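Local atomic coordinates of glycosyl transferase family 8 (Streptococcus pneumoniae, PDB entry 5GVV), a protein that transfers galactose from UDP-galactose to the terminal glucose of the already glycosylated serine-rich repeat protein PsrP, as the third step in its O-glycosylation. Residues Leu347-Asp352 with Asp373-Glu378; Lys354-Tyr359 with Ser377-Glu382; Glu290-Leu295 with Leu317-Phe322; His305-Thr310 with Thr326-Ser331. All coordinates share one frame; numbering follows the deposited sequence.

How the contacts relate
All four contacts lie in the C-terminal domain, a six-stranded parallel sheet whose strand order 3-2-1-4-5-6 is Rossmann-like, away from the UDP and manganese site. Contact 3 opens first along the chain, contact 4 opens before it closes, and contacts 1 and 2 follow, ending on the same stretch. Contacts 3 and 4, with centres about 13 Å apart, occupy the half ending in strand 325-328, and both reach the second subunit. Contacts 1 and 2, with centres about 8 Å apart, share Ser377 and Glu378 beyond strands 345-348 and 369-372. Glu290 of contact 3 joins the halves, touching His351 and Thr375 of contact 1, although the two centres lie about 17 Å apart.

Contact 1 of 4, residues Leu347-Asp352 with Asp373-Glu378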
loop_
_atom_site.group_PDB
_atom_site.type_symbol
_atom_site.label_atom_id
_atom_site.label_comp_id
_atom_site.label_asym_id
_atom_site.label_seq_id
_atom_site.Cartn_x
_atom_site.Cartn_y
_atom_site.Cartn_z
ATOM N N LEU A 347 -4.863 12.678 -33.313
ATOM C CA LEU A 347 -5.902 13.703 -33.206
ATOM C C LEU A 347 -5.265 15.079 -33.020
ATOM O O LEU A 347 -4.745 15.391 -31.940
ATOM C CB LEU A 347 -6.842 13.410 -32.032
ATOM C CG LEU A 347 -7.583 12.072 -32.008
ATOM C CD1 LEU A 347 -8.487 11.968 -30.786
ATOM C CD2 LEU A 347 -8.385 11.880 -33.267
ATOM N N ASP A 348 -5.314 15.899 -34.070
ATOM C CA ASP A 348 -4.754 17.240 -34.019
ATOM C C ASP A 348 -5.757 18.175 -33.358
ATOM O O ASP A 348 -6.493 18.888 -34.043
ATOM C CB ASP A 348 -4.434 17.728 -35.433
ATOM C CG ASP A 348 -3.419 18.847 -35.448
ATOM O OD1 ASP A 348 -2.985 19.272 -34.353
ATOM O OD2 ASP A 348 -3.057 19.303 -36.553
ATOM N N LEU A 349 -5.776 18.179 -32.024
ATOM C CA LEU A 349 -6.809 18.896 -31.278
ATOM C C LEU A 349 -6.281 20.075 -30.461
ATOM O O LEU A 349 -7.066 20.810 -29.857
ATOM C CB LEU A 349 -7.542 17.934 -30.342
ATOM C CG LEU A 349 -8.079 16.645 -30.953
ATOM C CD1 LEU A 349 -8.780 15.797 -29.901
ATOM C CD2 LEU A 349 -9.006 16.952 -32.100
ATOM N N ASN A 350 -4.964 20.251 -30.434
ATOM C CA ASN A 350 -4.349 21.280 -29.592
ATOM C C ASN A 350 -4.385 22.668 -30.230
ATOM O O ASN A 350 -4.209 22.806 -31.438
ATOM C CB ASN A 350 -2.910 20.891 -29.247
ATOM C CG ASN A 350 -2.085 20.588 -30.477
ATOM O OD1 ASN A 350 -2.456 19.743 -31.292
ATOM N ND2 ASN A 350 -0.965 21.287 -30.628
ATOM N N HIS A 351 -4.579 23.692 -29.401
ATOM C CA HIS A 351 -4.846 25.045 -29.881
ATOM C C HIS A 351 -3.633 25.950 -30.138
ATOM O O HIS A 351 -3.699 26.836 -30.989
ATOM C CB HIS A 351 -5.835 25.749 -28.944
ATOM C CG HIS A 351 -7.273 25.502 -29.287
ATOM N ND1 HIS A 351 -7.933 26.196 -30.278
ATOM C CD2 HIS A 351 -8.178 24.638 -28.765
ATOM C CE1 HIS A 351 -9.179 25.773 -30.355
ATOM N NE2 HIS A 351 -9.357 24.826 -29.451
ATOM N N ASP A 352 -2.531 25.760 -29.422
ATOM C CA ASP A 352 -1.407 26.670 -29.632
ATOM C C ASP A 352 -0.532 26.258 -30.815
ATOM O O ASP A 352 -0.906 25.377 -31.594
ATOM C CB ASP A 352 -0.570 26.850 -28.367
ATOM C CG ASP A 352 -0.091 28.281 -28.195
ATOM O OD1 ASP A 352 0.906 28.662 -28.849
ATOM O OD2 ASP A 352 -0.724 29.028 -27.419
ATOM N N ASP A 373 -12.171 21.948 -37.289
ATOM C CA ASP A 373 -12.070 23.131 -38.141
ATOM C C ASP A 373 -11.158 24.194 -37.534
ATOM O O ASP A 373 -10.445 24.903 -38.254
ATOM C CB ASP A 373 -13.466 23.723 -38.404
ATOM C CG ASP A 373 -14.292 23.859 -37.134
ATOM O OD1 ASP A 373 -13.722 23.739 -36.028
ATOM O OD2 ASP A 373 -15.516 24.091 -37.237
ATOM N N ASN A 374 -11.181 24.292 -36.208
ATOM C CA ASN A 374 -10.412 25.310 -35.498
ATOM C C ASN A 374 -9.107 24.802 -34.867
ATOM O O ASN A 374 -8.483 25.518 -34.082
ATOM C CB ASN A 374 -11.279 25.963 -34.417
ATOM C CG ASN A 374 -11.719 24.975 -33.352
ATOM O OD1 ASN A 374 -11.618 23.763 -33.539
ATOM N ND2 ASN A 374 -12.226 25.487 -32.233
ATOM N N THR A 375 -8.700 23.579 -35.194
ATOM C CA THR A 375 -7.445 23.048 -34.659
ATOM C C THR A 375 -6.484 22.571 -35.748
ATOM O O THR A 375 -5.349 22.192 -35.450
ATOM C CB THR A 375 -7.678 21.896 -33.655
ATOM O OG1 THR A 375 -8.323 20.798 -34.315
ATOM C CG2 THR A 375 -8.523 22.359 -32.469
ATOM N N CYS A 376 -6.931 22.576 -37.000
ATOM C CA CYS A 376 -6.044 22.191 -38.093
ATOM C C CYS A 376 -4.955 23.245 -38.257
ATOM O O CYS A 376 -5.200 24.440 -38.059
ATOM C CB CYS A 376 -6.825 21.986 -39.393
ATOM S SG CYS A 376 -7.991 23.284 -39.773
ATOM N N SER A 377 -3.749 22.794 -38.589
ATOM C CA SER A 377 -2.595 23.685 -38.686
ATOM C C SER A 377 -2.762 24.735 -39.778
ATOM O O SER A 377 -3.368 24.470 -40.816
ATOM C CB SER A 377 -1.321 22.877 -38.936
ATOM O OG SER A 377 -0.241 23.719 -39.289
ATOM N N GLU A 378 -2.221 25.926 -39.531
ATOM C CA GLU A 378 -2.254 27.005 -40.512
ATOM C C GLU A 378 -1.237 26.736 -41.619
ATOM O O GLU A 378 -1.361 27.248 -42.731
ATOM C CB GLU A 378 -1.940 28.350 -39.846
ATOM C CG GLU A 378 -2.806 28.688 -38.632
ATOM C CD GLU A 378 -2.578 30.105 -38.126
ATOM O OE1 GLU A 378 -3.457 30.637 -37.410
ATOM O OE2 GLU A 378 -1.519 30.689 -38.448
#
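Thr375 and Asp348 supply the direct hydrogen bond of this contact: Thr375 OG1 donates to Asp348 O over 2.7 Å, reaching the carbonyl in its own plane. The same hydroxyl accepts from the backbone N of Phe372, so its proton and an oxygen lone pair are both used. With OG1 lodged between the backbone N and the carbonyl carbon (chi1 62°), the methyl CG2 lies anti to the carbonyl carbon and meets Leu349 O at 3.4 Å.

Charged and polar groups gather around the buried Asp348 carboxylate. OD2 is hydrogen-bonded to the hydroxyls of Tyr359 and Tyr385, and OD1 forms a salt bridge with Lys354 NZ. That ammonium also holds Thr375 O and Asn350 O, so one ammonium bridges the backbones of both segments, and it would be expected to favour a charged carboxylate.

Asp348 is the centre of an inverse gamma turn, and the loop bearing Thr375 leaves strand 369-372, the parallel neighbour of strand 345-348. The contact thus joins two loops beyond the C-terminal ends of adjacent strands in a Rossmann-like sheet.

Packing against the His351 ring comes from two directions. Thr375 CG2 forms a CH-pi contact over one face, 4.2 Å from the ring centroid and 18° off the normal. Asn374 ND2 approaches in the ring plane at the edge, 3.6 Å from His351 CE1, with its amide turned almost perpendicular to the ring. His351 NE2 is hydrogen-bonded to Glu290 OE1, which helps to fix the ring's rotation.

Contact 2 of 4, residues Lys354-Tyr359 with Ser377-Glu382; sequences KLEDAY and SENLSE
The backbones of Lys354-Tyr359 and Ser377-Glu382 come within 6.9 Å at the CA atoms of Lys354 and Ser377 and stand 9.9 Å apart between those of Tyr359 and Leu380, with no hydrogen bond between them. Leu380 CD2 lies over one face of the Tyr359 ring in a CH-pi contact, 3.9 Å from the centroid and 14° off the normal. The two side chains arrive from opposite directions, and the methyl is displaced toward the hydroxyl end of the ring, with CZ its nearest ring atom. Tyr359 OH passes 3.5 Å from Ser377 CB on its way to a hydrogen bond with Asp348. Against the same CB packs Lys354 CG, at 4.0 Å; a bend at chi2 (-61°) then turns the lysine chain along an otherwise extended path toward Asn350 O, Asp348 and Thr375 O. A water bridges the segments, donating to Glu356 OE2 and hydrogen-bonded to Ser377 OG at 3.0 Å. That hydroxyl also accepts from Asn379 N, 3.0 Å away, forming an ST turn at the start of this loop segment. Glu356 OE2 and Asn379 ND2 stay 4.0 Å apart, too far for a hydrogen bond.

Helix 356-364, the crossover from strand 345-348 to strand 369-372, rests its first turn on the loop leading to strand 387-389. Tyr385 touches both Tyr359 and Leu380, while Leu355 and Ala358 pack on Leu283 of strand 278-283.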
loop_
_atom_site.group_PDB
_atom_site.type_symbol
_atom_site.label_atom_id
_atom_site.label_comp_id
_atom_site.label_asym_id
_atom_site.label_seq_id
_atom_site.Cartn_x
_atom_site.Cartn_y
_atom_site.Cartn_z
ATOM N N LYS A 354 1.859 24.698 -33.417
ATOM C CA LYS A 354 2.068 23.278 -33.649
ATOM C C LYS A 354 3.523 22.852 -33.503
ATOM O O LYS A 354 4.444 23.585 -33.863
ATOM C CB LYS A 354 1.553 22.893 -35.034
ATOM C CG LYS A 354 0.090 23.226 -35.254
ATOM C CD LYS A 354 -0.802 22.489 -34.271
ATOM C CE LYS A 354 -2.269 22.752 -34.579
ATOM N NZ LYS A 354 -3.189 21.998 -33.678
ATOM N N LEU A 355 3.713 21.657 -32.957
ATOM C CA LEU A 355 5.036 21.067 -32.843
ATOM C C LEU A 355 5.230 20.118 -34.017
ATOM O O LEU A 355 4.711 19.000 -34.016
ATOM C CB LEU A 355 5.174 20.355 -31.499
ATOM C CG LEU A 355 5.011 21.347 -30.348
ATOM C CD1 LEU A 355 4.643 20.661 -29.043
ATOM C CD2 LEU A 355 6.275 22.176 -30.184
ATOM N N GLU A 356 5.969 20.589 -35.019
ATOM C CA GLU A 356 6.065 19.924 -36.317
ATOM C C GLU A 356 6.442 18.446 -36.270
ATOM O O GLU A 356 5.776 17.627 -36.898
ATOM C CB GLU A 356 7.011 20.694 -37.248
ATOM C CG GLU A 356 6.304 21.612 -38.250
ATOM C CD GLU A 356 5.488 22.714 -37.588
ATOM O OE1 GLU A 356 5.690 22.989 -36.384
ATOM O OE2 GLU A 356 4.640 23.315 -38.281
ATOM N N ASP A 357 7.490 18.099 -35.524
ATOM C CA ASP A 357 7.988 16.718 -35.503
ATOM C C ASP A 357 6.929 15.645 -35.220
ATOM O O ASP A 357 7.093 14.490 -35.610
ATOM C CB ASP A 357 9.171 16.560 -34.540
ATOM C CG ASP A 357 10.515 16.610 -35.255
ATOM O OD1 ASP A 357 10.530 16.600 -36.507
ATOM O OD2 ASP A 357 11.557 16.650 -34.565
ATOM N N ALA A 358 5.845 16.020 -34.549
ATOM C CA ALA A 358 4.740 15.090 -34.358
ATOM C C ALA A 358 4.155 14.726 -35.721
ATOM O O ALA A 358 3.871 13.560 -35.988
ATOM C CB ALA A 358 3.682 15.689 -33.453
ATOM N N TYR A 359 3.984 15.731 -36.578
ATOM C CA TYR A 359 3.574 15.506 -37.961
ATOM C C TYR A 359 4.606 14.626 -38.669
ATOM O O TYR A 359 4.252 13.747 -39.461
ATOM C CB TYR A 359 3.424 16.840 -38.707
ATOM C CG TYR A 359 2.329 17.744 -38.179
ATOM C CD1 TYR A 359 1.105 17.230 -37.778
ATOM C CD2 TYR A 359 2.520 19.119 -38.086
ATOM C CE1 TYR A 359 0.103 18.057 -37.294
ATOM C CE2 TYR A 359 1.526 19.951 -37.605
ATOM C CZ TYR A 359 0.320 19.413 -37.210
ATOM O OH TYR A 359 -0.677 20.233 -36.728
ATOM N N SER A 377 -3.749 22.794 -38.589
ATOM C CA SER A 377 -2.595 23.685 -38.686
ATOM C C SER A 377 -2.762 24.735 -39.778
ATOM O O SER A 377 -3.368 24.470 -40.816
ATOM C CB SER A 377 -1.321 22.877 -38.936
ATOM O OG SER A 377 -0.241 23.719 -39.289
ATOM N N GLU A 378 -2.221 25.926 -39.531
ATOM C CA GLU A 378 -2.254 27.005 -40.512
ATOM C C GLU A 378 -1.237 26.736 -41.619
ATOM O O GLU A 378 -1.361 27.248 -42.731
ATOM C CB GLU A 378 -1.940 28.350 -39.846
ATOM C CG GLU A 378 -2.806 28.688 -38.632
ATOM C CD GLU A 378 -2.578 30.105 -38.126
ATOM O OE1 GLU A 378 -3.457 30.637 -37.410
ATOM O OE2 GLU A 378 -1.519 30.689 -38.448
ATOM N N ASN A 379 -0.233 25.923 -41.307
ATOM C CA ASN A 379 0.858 25.659 -42.237
ATOM C C ASN A 379 0.695 24.327 -42.977
ATOM O O ASN A 379 1.607 23.862 -43.664
ATOM C CB ASN A 379 2.196 25.723 -41.494
ATOM C CG ASN A 379 2.301 26.945 -40.593
ATOM O OD1 ASN A 379 1.719 27.991 -40.879
ATOM N ND2 ASN A 379 3.041 26.814 -39.496
ATOM N N LEU A 380 -0.485 23.727 -42.840
ATOM C CA LEU A 380 -0.805 22.464 -43.500
ATOM C C LEU A 380 -1.963 22.685 -44.466
ATOM O O LEU A 380 -2.795 23.564 -44.236
ATOM C CB LEU A 380 -1.198 21.410 -42.461
ATOM C CG LEU A 380 -0.187 20.339 -42.043
ATOM C CD1 LEU A 380 1.158 20.941 -41.705
ATOM C CD2 LEU A 380 -0.710 19.523 -40.865
ATOM N N SER A 381 -2.018 21.907 -45.548
ATOM C CA SER A 381 -3.164 21.972 -46.459
ATOM C C SER A 381 -4.258 21.022 -45.974
ATOM O O SER A 381 -3.959 20.002 -45.353
ATOM C CB SER A 381 -2.761 21.627 -47.894
ATOM O OG SER A 381 -2.879 20.238 -48.142
ATOM N N GLU A 382 -5.517 21.364 -46.249
ATOM C CA GLU A 382 -6.666 20.584 -45.774
ATOM C C GLU A 382 -6.553 19.092 -46.060
ATOM O O GLU A 382 -6.743 18.263 -45.169
ATOM C CB GLU A 382 -7.965 21.097 -46.396
ATOM C CG GLU A 382 -8.460 22.416 -45.846
ATOM C CD GLU A 382 -9.901 22.683 -46.227
ATOM O OE1 GLU A 382 -10.287 22.366 -47.375
ATOM O OE2 GLU A 382 -10.647 23.203 -45.374
HETATM O O HOH W 1 2.617 23.023 -39.710
#

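Contact 3 of 4, residues Glu290-Leu295 with Leu317-Phe322; sequences EKIDYL and LALTRF
Asp293 OD2 is gripped twice: by Arg321 NH2 in a salt bridge of 2.7 Å, and by a water that donates to it and accepts from Arg321 NH1. The hydrogen bond of the salt bridge is nearly straight (N-H...O 173°), lies in the guanidinium plane and uses the anti lone pair of OD2. It links two crossover connections on the same side of the Rossmann-like sheet: the first turn of helix 292-298 and the 3-10 segment 318-321 that continues from helix 314-317.

Next to the salt bridge, the two methyls of Leu319 touch different residues. CD1 packs on Ile292 CG2 at 4.0 Å, toward the sheet, while CD2 lies 3.5 Å from Asp293 OD2 and shields one flank of the carboxylate. Phe322 adds a further wall, its CZ standing 3.8 Å from Asp293 O and its CE2 sitting over the centre of the guanidinium. Leu317, at the end of helix 314-317, and Thr320 of the 3-10 segment pack on Phe238 of the second subunit.

The arginine is anchored within its own segment as well: NH1 donates to Ala318 O over 2.9 Å from well above the carbonyl plane, while Arg321 N reaches that same oxygen from the opposite face.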
loop_
_atom_site.group_PDB
_atom_site.type_symbol
_atom_site.label_atom_id
_atom_site.label_comp_id
_atom_site.label_asym_id
_atom_site.label_seq_id
_atom_site.Cartn_x
_atom_site.Cartn_y
_atom_site.Cartn_z
ATOM N N GLU A 290 -9.207 20.427 -27.823
ATOM C CA GLU A 290 -10.587 20.663 -28.248
ATOM C C GLU A 290 -11.510 19.466 -28.062
ATOM O O GLU A 290 -11.287 18.405 -28.642
ATOM C CB GLU A 290 -10.634 21.132 -29.708
ATOM C CG GLU A 290 -12.033 21.481 -30.205
ATOM C CD GLU A 290 -12.563 22.764 -29.600
ATOM O OE1 GLU A 290 -11.757 23.692 -29.382
ATOM O OE2 GLU A 290 -13.785 22.846 -29.343
ATOM N N LYS A 291 -12.535 19.654 -27.232
ATOM C CA LYS A 291 -13.582 18.657 -27.021
ATOM C C LYS A 291 -13.105 17.325 -26.435
ATOM O O LYS A 291 -13.821 16.326 -26.539
ATOM C CB LYS A 291 -14.343 18.402 -28.328
ATOM C CG LYS A 291 -15.149 19.589 -28.808
ATOM C CD LYS A 291 -16.249 19.929 -27.823
ATOM C CE LYS A 291 -17.142 21.050 -28.354
ATOM N NZ LYS A 291 -16.393 22.313 -28.589
ATOM N N ILE A 292 -11.928 17.308 -25.808
ATOM C CA ILE A 292 -11.368 16.051 -25.293
ATOM C C ILE A 292 -12.247 15.367 -24.232
ATOM O O ILE A 292 -12.376 14.136 -24.222
ATOM C CB ILE A 292 -9.901 16.217 -24.782
ATOM C CG1 ILE A 292 -9.289 14.857 -24.442
ATOM C CG2 ILE A 292 -9.833 17.142 -23.576
ATOM C CD1 ILE A 292 -9.311 13.880 -25.603
ATOM N N ASP A 293 -12.866 16.155 -23.355
ATOM C CA ASP A 293 -13.744 15.588 -22.334
ATOM C C ASP A 293 -14.945 14.912 -22.988
ATOM O O ASP A 293 -15.320 13.790 -22.634
ATOM C CB ASP A 293 -14.224 16.675 -21.370
ATOM C CG ASP A 293 -13.086 17.315 -20.602
ATOM O OD1 ASP A 293 -12.288 18.053 -21.223
ATOM O OD2 ASP A 293 -12.995 17.085 -19.378
ATOM N N TYR A 294 -15.541 15.603 -23.953
ATOM C CA TYR A 294 -16.687 15.073 -24.672
ATOM C C TYR A 294 -16.318 13.783 -25.399
ATOM O O TYR A 294 -17.043 12.791 -25.313
ATOM C CB TYR A 294 -17.212 16.112 -25.667
ATOM C CG TYR A 294 -18.258 15.560 -26.602
ATOM C CD1 TYR A 294 -19.585 15.441 -26.199
ATOM C CD2 TYR A 294 -17.919 15.142 -27.879
ATOM C CE1 TYR A 294 -20.544 14.929 -27.055
ATOM C CE2 TYR A 294 -18.863 14.623 -28.733
ATOM C CZ TYR A 294 -20.169 14.522 -28.319
ATOM O OH TYR A 294 -21.099 14.004 -29.182
ATOM N N LEU A 295 -15.189 13.796 -26.108
ATOM C CA LEU A 295 -14.743 12.625 -26.865
ATOM C C LEU A 295 -14.517 11.434 -25.938
ATOM O O LEU A 295 -14.930 10.315 -26.238
ATOM C CB LEU A 295 -13.464 12.933 -27.646
ATOM C CG LEU A 295 -13.528 14.067 -28.671
ATOM C CD1 LEU A 295 -12.194 14.233 -29.390
ATOM C CD2 LEU A 295 -14.656 13.850 -29.672
ATOM N N LEU A 317 -5.231 17.442 -16.221
ATOM C CA LEU A 317 -4.973 16.483 -15.149
ATOM C C LEU A 317 -6.275 15.849 -14.683
ATOM O O LEU A 317 -6.305 14.672 -14.334
ATOM C CB LEU A 317 -4.241 17.143 -13.977
ATOM C CG LEU A 317 -2.831 17.659 -14.266
ATOM C CD1 LEU A 317 -2.202 18.261 -13.012
ATOM C CD2 LEU A 317 -1.953 16.555 -14.814
ATOM N N ALA A 318 -7.357 16.622 -14.704
ATOM C CA ALA A 318 -8.661 16.117 -14.281
ATOM C C ALA A 318 -9.189 15.026 -15.212
ATOM O O ALA A 318 -10.149 14.334 -14.878
ATOM C CB ALA A 318 -9.668 17.259 -14.177
ATOM N N LEU A 319 -8.567 14.873 -16.381
ATOM C CA LEU A 319 -8.963 13.827 -17.323
ATOM C C LEU A 319 -8.714 12.421 -16.763
ATOM O O LEU A 319 -9.179 11.437 -17.338
ATOM C CB LEU A 319 -8.246 14.004 -18.666
ATOM C CG LEU A 319 -8.544 15.268 -19.474
ATOM C CD1 LEU A 319 -7.675 15.343 -20.724
ATOM C CD2 LEU A 319 -10.025 15.338 -19.844
ATOM N N THR A 320 -7.983 12.331 -15.652
ATOM C CA THR A 320 -7.753 11.054 -14.969
ATOM C C THR A 320 -9.029 10.421 -14.405
ATOM O O THR A 320 -9.025 9.253 -14.008
ATOM C CB THR A 320 -6.735 11.198 -13.818
ATOM O OG1 THR A 320 -7.172 12.210 -12.898
ATOM C CG2 THR A 320 -5.366 11.564 -14.355
ATOM N N ARG A 321 -10.120 11.180 -14.372
ATOM C CA ARG A 321 -11.393 10.648 -13.897
ATOM C C ARG A 321 -11.986 9.679 -14.916
ATOM O O ARG A 321 -12.874 8.886 -14.580
ATOM C CB ARG A 321 -12.378 11.781 -13.603
ATOM C CG ARG A 321 -12.944 12.480 -14.840
ATOM C CD ARG A 321 -13.609 13.795 -14.466
ATOM N NE ARG A 321 -14.289 14.429 -15.598
ATOM C CZ ARG A 321 -13.680 15.175 -16.517
ATOM N NH1 ARG A 321 -12.367 15.368 -16.462
ATOM N NH2 ARG A 321 -14.382 15.725 -17.504
ATOM N N PHE A 322 -11.486 9.746 -16.154
ATOM C CA PHE A 322 -11.910 8.837 -17.215
ATOM C C PHE A 322 -11.024 7.608 -17.227
ATOM O O PHE A 322 -9.807 7.721 -17.061
ATOM C CB PHE A 322 -11.815 9.511 -18.586
ATOM C CG PHE A 322 -12.721 10.691 -18.752
ATOM C CD1 PHE A 322 -14.085 10.512 -18.938
ATOM C CD2 PHE A 322 -12.207 11.980 -18.762
ATOM C CE1 PHE A 322 -14.925 11.598 -19.110
ATOM C CE2 PHE A 322 -13.038 13.072 -18.933
ATOM C CZ PHE A 322 -14.402 12.881 -19.104
HETATM O O HOH W 2 -11.301 18.044 -17.695
#

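Contact 4 of 4, residues His305-Thr310 with Thr326-Ser331; sequences HIVAYT and TVYPNS
A beta-alpha-beta unit, strand 302-307, helix 314-317 and strand 325-328, brings these two segments side by side as parallel strands, pairing His305 with Thr326, Ile306 with Val327 and Val307 with Tyr328. Backbone hydrogen bonds run alternately across the pair: Ile306 N to Thr326 O and Tyr328 N to Ile306 O, each 2.8 Å, then Ala308 N to Tyr328 O at 3.2 Å.

On the face carrying His305, Val307 and Tyr328, His305 ND1 and Tyr328 OH share a hydrogen bond of 2.8 Å. The side chains run alongside each other in the same direction and their rings meet rim to rim, with planes only 19° apart. Both rings point this way because CG in each is anti to its carbonyl carbon (chi1 -54° for both). The imidazole is held at its far side too, NE2 hydrogen-bonded to Gln279 OE1. Val307 fills the next place, CG2 against Tyr328 CD1 at 3.7 Å and CG1 against Ser331 CB at the same distance, and helix 333-342 covers it through Leu336 and Ile339.

Within this chain, strand 325-328 is the outermost strand on this side of the Rossmann-like sheet, and the second subunit packs against it and the residue that follows, its Phe238 meeting Val327 and Pro329 and its Ser239 meeting Tyr328. Past the strands the loops stay tied. Ser331 N donates to Ala308 O over 2.8 Å, and Asn330, with left-handed backbone angles, directs its N to Thr310 O at 2.9 Å from above the carbonyl plane.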
loop_
_atom_site.group_PDB
_atom_site.type_symbol
_atom_site.label_atom_id
_atom_site.label_comp_id
_atom_site.label_asym_id
_atom_site.label_seq_id
_atom_site.Cartn_x
_atom_site.Cartn_y
_atom_site.Cartn_z
ATOM N N HIS A 305 -4.358 9.100 -25.648
ATOM C CA HIS A 305 -3.092 9.429 -25.016
ATOM C C HIS A 305 -2.804 10.900 -25.264
ATOM O O HIS A 305 -2.632 11.318 -26.415
ATOM C CB HIS A 305 -1.968 8.554 -25.585
ATOM C CG HIS A 305 -2.248 7.086 -25.506
ATOM N ND1 HIS A 305 -1.699 6.271 -24.534
ATOM C CD2 HIS A 305 -3.025 6.284 -26.271
ATOM C CE1 HIS A 305 -2.133 5.034 -24.706
ATOM N NE2 HIS A 305 -2.936 5.014 -25.755
ATOM N N ILE A 306 -2.774 11.688 -24.194
ATOM C CA ILE A 306 -2.504 13.118 -24.313
ATOM C C ILE A 306 -1.133 13.415 -23.723
ATOM O O ILE A 306 -0.913 13.228 -22.522
ATOM C CB ILE A 306 -3.579 13.970 -23.610
ATOM C CG1 ILE A 306 -4.979 13.541 -24.055
ATOM C CG2 ILE A 306 -3.361 15.451 -23.909
ATOM C CD1 ILE A 306 -5.181 13.592 -25.569
ATOM N N VAL A 307 -0.212 13.863 -24.575
ATOM C CA VAL A 307 1.181 14.039 -24.187
ATOM C C VAL A 307 1.525 15.523 -24.155
ATOM O O VAL A 307 1.008 16.298 -24.956
ATOM C CB VAL A 307 2.102 13.307 -25.184
ATOM C CG1 VAL A 307 3.555 13.360 -24.740
ATOM C CG2 VAL A 307 1.655 11.858 -25.338
ATOM N N ALA A 308 2.371 15.923 -23.209
ATOM C CA ALA A 308 2.908 17.278 -23.175
ATOM C C ALA A 308 4.369 17.195 -22.772
ATOM O O ALA A 308 4.789 16.201 -22.175
ATOM C CB ALA A 308 2.134 18.150 -22.200
ATOM N N TYR A 309 5.139 18.228 -23.097
ATOM C CA TYR A 309 6.560 18.261 -22.769
ATOM C C TYR A 309 6.786 19.066 -21.492
ATOM O O TYR A 309 7.923 19.341 -21.113
ATOM C CB TYR A 309 7.358 18.902 -23.914
ATOM C CG TYR A 309 7.434 18.087 -25.194
ATOM C CD1 TYR A 309 7.147 16.727 -25.202
ATOM C CD2 TYR A 309 7.799 18.686 -26.398
ATOM C CE1 TYR A 309 7.222 15.985 -26.376
ATOM C CE2 TYR A 309 7.875 17.953 -27.574
ATOM C CZ TYR A 309 7.586 16.605 -27.556
ATOM O OH TYR A 309 7.667 15.876 -28.725
ATOM N N THR A 310 5.700 19.436 -20.826
ATOM C CA THR A 310 5.781 20.348 -19.691
ATOM C C THR A 310 4.685 20.032 -18.681
ATOM O O THR A 310 3.928 19.074 -18.868
ATOM C CB THR A 310 5.637 21.814 -20.169
ATOM O OG1 THR A 310 5.624 22.701 -19.043
ATOM C CG2 THR A 310 4.350 21.981 -20.947
ATOM N N THR A 326 -5.160 8.535 -20.970
ATOM C CA THR A 326 -3.864 8.591 -20.303
ATOM C C THR A 326 -3.185 9.912 -20.630
ATOM O O THR A 326 -3.120 10.331 -21.789
ATOM C CB THR A 326 -2.977 7.386 -20.636
ATOM O OG1 THR A 326 -3.646 6.190 -20.213
ATOM C CG2 THR A 326 -1.642 7.477 -19.900
ATOM N N VAL A 327 -2.705 10.560 -19.576
ATOM C CA VAL A 327 -2.174 11.910 -19.611
ATOM C C VAL A 327 -0.688 11.855 -19.216
ATOM O O VAL A 327 -0.340 11.253 -18.196
ATOM C CB VAL A 327 -3.017 12.765 -18.642
ATOM C CG1 VAL A 327 -2.169 13.672 -17.784
ATOM C CG2 VAL A 327 -4.100 13.537 -19.403
ATOM N N TYR A 328 0.191 12.440 -20.032
ATOM C CA TYR A 328 1.631 12.318 -19.804
ATOM C C TYR A 328 2.319 13.671 -19.657
ATOM O O TYR A 328 3.001 14.120 -20.584
ATOM C CB TYR A 328 2.311 11.596 -20.970
ATOM C CG TYR A 328 1.752 10.246 -21.358
ATOM C CD1 TYR A 328 0.650 10.144 -22.202
ATOM C CD2 TYR A 328 2.360 9.073 -20.928
ATOM C CE1 TYR A 328 0.154 8.915 -22.583
ATOM C CE2 TYR A 328 1.865 7.835 -21.298
ATOM C CZ TYR A 328 0.768 7.765 -22.133
ATOM O OH TYR A 328 0.262 6.540 -22.519
ATOM N N PRO A 329 2.169 14.321 -18.495
ATOM C CA PRO A 329 2.858 15.606 -18.354
ATOM C C PRO A 329 4.372 15.404 -18.314
ATOM O O PRO A 329 4.829 14.314 -17.953
ATOM C CB PRO A 329 2.356 16.126 -17.003
ATOM C CG PRO A 329 2.003 14.877 -16.220
ATOM C CD PRO A 329 1.485 13.905 -17.253
ATOM N N ASN A 330 5.129 16.428 -18.701
ATOM C CA ASN A 330 6.585 16.391 -18.599
ATOM C C ASN A 330 7.239 15.236 -19.351
ATOM O O ASN A 330 8.180 14.615 -18.855
ATOM C CB ASN A 330 7.003 16.376 -17.122
ATOM C CG ASN A 330 6.622 17.654 -16.403
ATOM O OD1 ASN A 330 7.010 18.745 -16.819
ATOM N ND2 ASN A 330 5.839 17.529 -15.334
ATOM N N SER A 331 6.732 14.944 -20.546
ATOM C CA SER A 331 7.318 13.896 -21.372
ATOM C C SER A 331 8.366 14.533 -22.281
ATOM O O SER A 331 8.679 15.721 -22.137
ATOM C CB SER A 331 6.230 13.196 -22.186
ATOM O OG SER A 331 6.714 12.015 -22.798
HETATM O O HOH W 3 9.149 18.644 -18.005
#